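Local coordinates for WZI (Escherichia coli, PDB 2YNK), which probably binds capsular polysaccharide as an outer-membrane beta-barrel lectin and takes part in assembling the group 1 capsule of Escherichia coli, at residues Ala56-Asn59 / Gln60-Ala64; Val136-Asn140 / Gln141-Phe145. All blocks are in the same frame, centred on the assembly; numbering follows the deposited sequence.

Contact 1: residues Ala56-Asn59 / Gln60-Ala64; sequences ARIN and QRLSA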
loop_
_atom_site.group_PDB
_atom_site.type_symbol
_atom_site.label_atom_id
_atom_site.label_comp_id
_atom_site.label_asym_id
_atom_site.label_seq_id
_atom_site.Cartn_x
_atom_site.Cartn_y
_atom_site.Cartn_z
ATOM N N ALA A 56 -4.458 20.490 -9.511
ATOM C CA ALA A 56 -3.776 20.496 -10.805
ATOM C C ALA A 56 -2.704 19.414 -10.849
ATOM O O ALA A 56 -2.360 18.902 -11.917
ATOM C CB ALA A 56 -3.169 21.868 -11.083
ATOM N N ARG A 57 -2.196 19.070 -9.667
ATOM C CA ARG A 57 -1.131 18.076 -9.509
ATOM C C ARG A 57 -1.614 16.667 -9.832
ATOM O O ARG A 57 -0.860 15.875 -10.384
ATOM C CB ARG A 57 -0.552 18.147 -8.086
ATOM C CG ARG A 57 0.957 18.348 -8.034
ATOM C CD ARG A 57 1.366 19.363 -6.976
ATOM N NE ARG A 57 0.935 18.976 -5.633
ATOM C CZ ARG A 57 1.046 19.749 -4.548
ATOM N NH1 ARG A 57 1.582 20.967 -4.621
ATOM N NH2 ARG A 57 0.622 19.294 -3.370
ATOM N N ILE A 58 -2.871 16.357 -9.523
ATOM C CA ILE A 58 -3.398 15.000 -9.756
ATOM C C ILE A 58 -3.176 14.479 -11.180
ATOM O O ILE A 58 -2.570 13.429 -11.364
ATOM C CB ILE A 58 -4.893 14.880 -9.412
ATOM C CG1 ILE A 58 -5.160 15.268 -7.944
ATOM C CG2 ILE A 58 -5.400 13.470 -9.700
ATOM C CD1 ILE A 58 -4.218 14.687 -6.915
ATOM N N ASN A 59 -3.657 15.197 -12.185
ATOM C CA ASN A 59 -3.462 14.765 -13.579
ATOM C C ASN A 59 -2.003 14.854 -14.037
ATOM O O ASN A 59 -1.547 14.043 -14.847
ATOM C CB ASN A 59 -4.372 15.563 -14.532
ATOM C CG ASN A 59 -5.785 15.004 -14.592
ATOM O OD1 ASN A 59 -6.003 13.803 -14.387
ATOM N ND2 ASN A 59 -6.752 15.870 -14.886
ATOM N N GLN A 60 -1.276 15.838 -13.518
ATOM C CA GLN A 60 0.135 15.957 -13.818
ATOM C C GLN A 60 0.860 14.678 -13.384
ATOM O O GLN A 60 1.715 14.159 -14.116
ATOM C CB GLN A 60 0.745 17.168 -13.117
ATOM C CG GLN A 60 2.187 17.426 -13.534
ATOM C CD GLN A 60 2.884 18.509 -12.730
ATOM O OE1 GLN A 60 2.316 19.088 -11.803
ATOM N NE2 GLN A 60 4.138 18.781 -13.086
ATOM N N ARG A 61 0.506 14.170 -12.202
ATOM C CA ARG A 61 1.146 12.981 -11.673
ATOM C C ARG A 61 0.791 11.755 -12.510
ATOM O O ARG A 61 1.684 11.017 -12.921
ATOM C CB ARG A 61 0.780 12.772 -10.197
ATOM C CG ARG A 61 1.560 11.670 -9.487
ATOM C CD ARG A 61 3.064 11.908 -9.493
ATOM N NE ARG A 61 3.789 10.787 -8.882
ATOM C CZ ARG A 61 5.097 10.561 -9.000
ATOM N NH1 ARG A 61 5.880 11.365 -9.701
ATOM N NH2 ARG A 61 5.631 9.507 -8.404
ATOM N N LEU A 62 -0.499 11.553 -12.782
ATOM C CA LEU A 62 -0.945 10.420 -13.601
ATOM C C LEU A 62 -0.315 10.442 -14.998
ATOM O O LEU A 62 -0.121 9.393 -15.602
ATOM C CB LEU A 62 -2.466 10.398 -13.725
ATOM C CG LEU A 62 -3.298 10.250 -12.445
ATOM C CD1 LEU A 62 -4.745 10.675 -12.681
ATOM C CD2 LEU A 62 -3.232 8.826 -11.928
ATOM N N SER A 63 -0.004 11.634 -15.512
ATOM C CA SER A 63 0.763 11.761 -16.758
ATOM C C SER A 63 2.188 11.292 -16.567
ATOM O O SER A 63 2.746 10.649 -17.441
ATOM C CB SER A 63 0.794 13.204 -17.251
ATOM O OG SER A 63 -0.436 13.548 -17.846
ATOM N N ALA A 64 2.781 11.648 -15.435
ATOM C CA ALA A 64 4.130 11.198 -15.097
ATOM C C ALA A 64 4.166 9.669 -14.963
ATOM O O ALA A 64 4.927 8.991 -15.641
ATOM C CB ALA A 64 4.594 11.857 -13.805
#

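Contact 2: residues Val136-Asn140 / Gln141-Phe145; sequences VKFWN and QWLSF. With OCT (N-octane), chain M.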
loop_
_atom_site.group_PDB
_atom_site.type_symbol
_atom_site.label_atom_id
_atom_site.label_comp_id
_atom_site.label_asym_id
_atom_site.label_seq_id
_atom_site.Cartn_x
_atom_site.Cartn_y
_atom_site.Cartn_z
ATOM N N VAL A 136 -7.543 -5.230 -19.181
ATOM C CA VAL A 136 -8.627 -4.847 -20.075
ATOM C C VAL A 136 -9.893 -4.511 -19.288
ATOM O O VAL A 136 -10.105 -5.035 -18.191
ATOM C CB VAL A 136 -8.960 -5.961 -21.087
ATOM C CG1 VAL A 136 -7.822 -6.133 -22.077
ATOM C CG2 VAL A 136 -9.302 -7.263 -20.378
ATOM N N LYS A 137 -10.732 -3.644 -19.862
ATOM C CA LYS A 137 -11.999 -3.255 -19.235
ATOM C C LYS A 137 -13.208 -3.798 -19.985
ATOM O O LYS A 137 -13.300 -3.667 -21.200
ATOM C CB LYS A 137 -12.112 -1.739 -19.163
ATOM C CG LYS A 137 -13.241 -1.260 -18.267
ATOM C CD LYS A 137 -13.173 0.238 -18.027
ATOM C CE LYS A 137 -13.726 1.018 -19.202
ATOM N NZ LYS A 137 -13.319 2.438 -19.096
ATOM N N PHE A 138 -14.135 -4.406 -19.252
ATOM C CA PHE A 138 -15.440 -4.769 -19.801
ATOM C C PHE A 138 -16.524 -4.624 -18.731
ATOM O O PHE A 138 -16.297 -4.944 -17.564
ATOM C CB PHE A 138 -15.418 -6.188 -20.372
ATOM C CG PHE A 138 -14.925 -7.237 -19.411
ATOM C CD1 PHE A 138 -15.800 -7.872 -18.544
ATOM C CD2 PHE A 138 -13.592 -7.610 -19.395
ATOM C CE1 PHE A 138 -15.353 -8.845 -17.665
ATOM C CE2 PHE A 138 -13.138 -8.583 -18.518
ATOM C CZ PHE A 138 -14.020 -9.201 -17.652
ATOM N N TRP A 139 -17.691 -4.127 -19.133
ATOM C CA TRP A 139 -18.810 -3.887 -18.214
ATOM C C TRP A 139 -18.380 -3.217 -16.933
ATOM O O TRP A 139 -18.759 -3.646 -15.848
ATOM C CB TRP A 139 -19.546 -5.189 -17.886
ATOM C CG TRP A 139 -20.010 -5.980 -19.089
ATOM C CD1 TRP A 139 -20.655 -5.502 -20.230
ATOM C CD2 TRP A 139 -19.906 -7.436 -19.293
ATOM N NE1 TRP A 139 -20.933 -6.526 -21.104
ATOM C CE2 TRP A 139 -20.513 -7.712 -20.602
ATOM C CE3 TRP A 139 -19.392 -8.495 -18.553
ATOM C CZ2 TRP A 139 -20.581 -9.002 -21.124
ATOM C CZ3 TRP A 139 -19.470 -9.788 -19.088
ATOM C CH2 TRP A 139 -20.052 -10.034 -20.342
ATOM N N ASN A 140 -17.569 -2.170 -17.047
ATOM C CA ASN A 140 -17.070 -1.423 -15.881
ATOM C C ASN A 140 -16.129 -2.216 -14.928
ATOM O O ASN A 140 -15.803 -1.747 -13.830
ATOM C CB ASN A 140 -18.236 -0.818 -15.084
ATOM C CG ASN A 140 -17.803 0.361 -14.230
ATOM O OD1 ASN A 140 -17.064 1.224 -14.696
ATOM N ND2 ASN A 140 -18.245 0.394 -12.967
ATOM N N GLN A 141 -15.688 -3.400 -15.351
ATOM C CA GLN A 141 -14.745 -4.187 -14.562
ATOM C C GLN A 141 -13.379 -4.201 -15.231
ATOM O O GLN A 141 -13.274 -4.348 -16.448
ATOM C CB GLN A 141 -15.244 -5.622 -14.341
ATOM C CG GLN A 141 -16.714 -5.746 -13.965
ATOM C CD GLN A 141 -17.169 -4.703 -12.956
ATOM O OE1 GLN A 141 -16.555 -4.527 -11.906
ATOM N NE2 GLN A 141 -18.256 -4.006 -13.274
ATOM N N TRP A 142 -12.343 -4.028 -14.421
ATOM C CA TRP A 142 -10.964 -4.177 -14.870
ATOM C C TRP A 142 -10.434 -5.557 -14.547
ATOM O O TRP A 142 -10.418 -5.963 -13.381
ATOM C CB TRP A 142 -10.085 -3.151 -14.186
ATOM C CG TRP A 142 -10.048 -1.821 -14.868
ATOM C CD1 TRP A 142 -10.544 -0.612 -14.400
ATOM C CD2 TRP A 142 -9.448 -1.518 -16.164
ATOM N NE1 TRP A 142 -10.293 0.393 -15.299
ATOM C CE2 TRP A 142 -9.649 -0.086 -16.383
ATOM C CE3 TRP A 142 -8.792 -2.260 -17.127
ATOM C CZ2 TRP A 142 -9.204 0.548 -17.526
ATOM C CZ3 TRP A 142 -8.352 -1.611 -18.282
ATOM C CH2 TRP A 142 -8.550 -0.235 -18.471
ATOM N N LEU A 143 -10.003 -6.280 -15.578
ATOM C CA LEU A 143 -9.370 -7.578 -15.408
ATOM C C LEU A 143 -7.899 -7.433 -15.727
ATOM O O LEU A 143 -7.540 -6.916 -16.783
ATOM C CB LEU A 143 -9.995 -8.624 -16.330
ATOM C CG LEU A 143 -9.426 -10.049 -16.204
ATOM C CD1 LEU A 143 -9.438 -10.537 -14.758
ATOM C CD2 LEU A 143 -10.197 -11.003 -17.109
ATOM N N SER A 144 -7.054 -7.911 -14.820
ATOM C CA SER A 144 -5.622 -7.678 -14.908
ATOM C C SER A 144 -4.781 -8.953 -14.754
ATOM O O SER A 144 -5.127 -9.835 -13.977
ATOM C CB SER A 144 -5.239 -6.709 -13.810
ATOM O OG SER A 144 -3.863 -6.428 -13.894
ATOM N N PHE A 145 -3.680 -9.045 -15.491
ATOM C CA PHE A 145 -2.692 -10.093 -15.250
ATOM C C PHE A 145 -1.311 -9.480 -15.170
ATOM O O PHE A 145 -0.974 -8.602 -15.961
ATOM C CB PHE A 145 -2.691 -11.176 -16.332
ATOM C CG PHE A 145 -1.710 -12.287 -16.052
ATOM C CD1 PHE A 145 -2.032 -13.313 -15.177
ATOM C CD2 PHE A 145 -0.442 -12.280 -16.623
ATOM C CE1 PHE A 145 -1.116 -14.322 -14.894
ATOM C CE2 PHE A 145 0.471 -13.279 -16.345
ATOM C CZ PHE A 145 0.133 -14.301 -15.480
HETATM C C1 OCT M . -18.271 -5.489 -23.860
HETATM C C2 OCT M . -18.178 -6.980 -24.111
HETATM C C3 OCT M . -16.873 -7.584 -23.574
HETATM C C4 OCT M . -17.107 -8.861 -22.757
HETATM C C5 OCT M . -15.812 -9.646 -22.531
HETATM C C6 OCT M . -15.971 -10.795 -21.528
HETATM C C7 OCT M . -14.611 -11.272 -21.001
HETATM C C8 OCT M . -14.693 -12.616 -20.300
HETATM O O HOH W 1 -20.060 -1.896 -11.928
#

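Contact 1: residues Ala56-Asn59 / Gln60-Ala64
Arg57 and Arg61, one turn apart on the alpha-helix 49-65, are joined through their backbones: Arg61 N donates to Arg57 O at 2.8 Å. The next two rungs of the i to i+4 ladder follow in step, Leu62 N to Ile58 O at 3.1 Å and Ser63 N to Asn59 O at 2.9 Å. That last carbonyl takes a second, weak bond from Ser63 OG, 3.2 Å from Asn59 O; the serine hydroxyl thus turns back on its own helix.

The charged ends of the two arginines work outside the helix. Arg57 NE forms a salt bridge with Asp13 on helix 8-19, while Arg61 splits its guanidinium between Asp7 and Glu451, the latter on the barrel strand 444-454. Arg61 therefore ties the N-terminal region to the barrel wall.

Another face carries the apolar packing. Ile58 and Leu62 lie side by side and point the same way, with Ile58 CG2 4.1 Å from Leu62 CD1, and together they meet residues of helices 8-19 and 34-42, among them Leu10, Leu14, Leu17, Ile37 and Leu41. The exposed Asn59 crosses the same leucine at a slant, its OD1 3.8 Å from Leu62 CD1. Gln60 has CG opposite its backbone N (chi1 -173°) and continues extended, which carries its amide back alongside the preceding turn and leaves OE1 4.1 Å from Arg57 CG.

Contact 2: residues Val136-Asn140 / Gln141-Phe145
Gln141 doubles back over the preceding turn: CG sits beside the backbone N (chi1 -44°) and a second bend (chi2 -42°) brings the amide up against the Asn140 carbonyl group, so that NE2 donates to Trp139 O at 2.6 Å. The same NE2 and Asn140 ND2, the latter also bonded to Glu178 O, donate to one water, and Gln141 OE1 is bonded to Tyr195 OH, which further fixes the amide's rotation. Phe138 has CG wedged between its backbone N and carbonyl carbon (chi1 53°), a torsion that carries the ring across to the partner strand, where CE2 lies 3.8 Å from Leu143 CB.

The connection is a tight beta hairpin of the outer-membrane barrel, closed by a type I' turn from Phe138 to Gln141. Two hydrogen-bonded pairs, Val136 with Leu143 and Phe138 with Gln141, flank the non-hydrogen-bonded pair Lys137 with Trp142. On the face of that middle pair Lys137 CB stands almost squarely over the six-membered ring of Trp142, 3.7 Å from its centroid, a CH-pi contact. The polar ends look elsewhere, Lys137 NZ to Glu105 O and Trp142 NE1 to Glu35 OE1.

Across the sheet, n-octane lies along the aromatic residues, its C7 centred 3.9 Å above the Phe138 ring and its C4 3.8 Å above the plane of Trp139, consistent with a surface that meets membrane lipid. Dodecane touches Val136 and Leu143 on this same side.

Contact 1 closes before contact 2 opens along the chain, and their centres lie 23 Å apart, with about 12 Å between nearest atoms and no touch. They share no secondary-structure element: 56-64 belongs to the last of the N-terminal helices, just before the first barrel strand, whereas 136-145 joins neighbouring strands of the closed antiparallel barrel. Each nevertheless shows the helical part and the barrel connected, contact 1 through Glu451 on the last strand and contact 2 through Glu35 on helix 34-42, a helix that also packs against contact 1. The pair illustrates how a barrel with an alkane-contacting exterior can hold a helical N-terminal region.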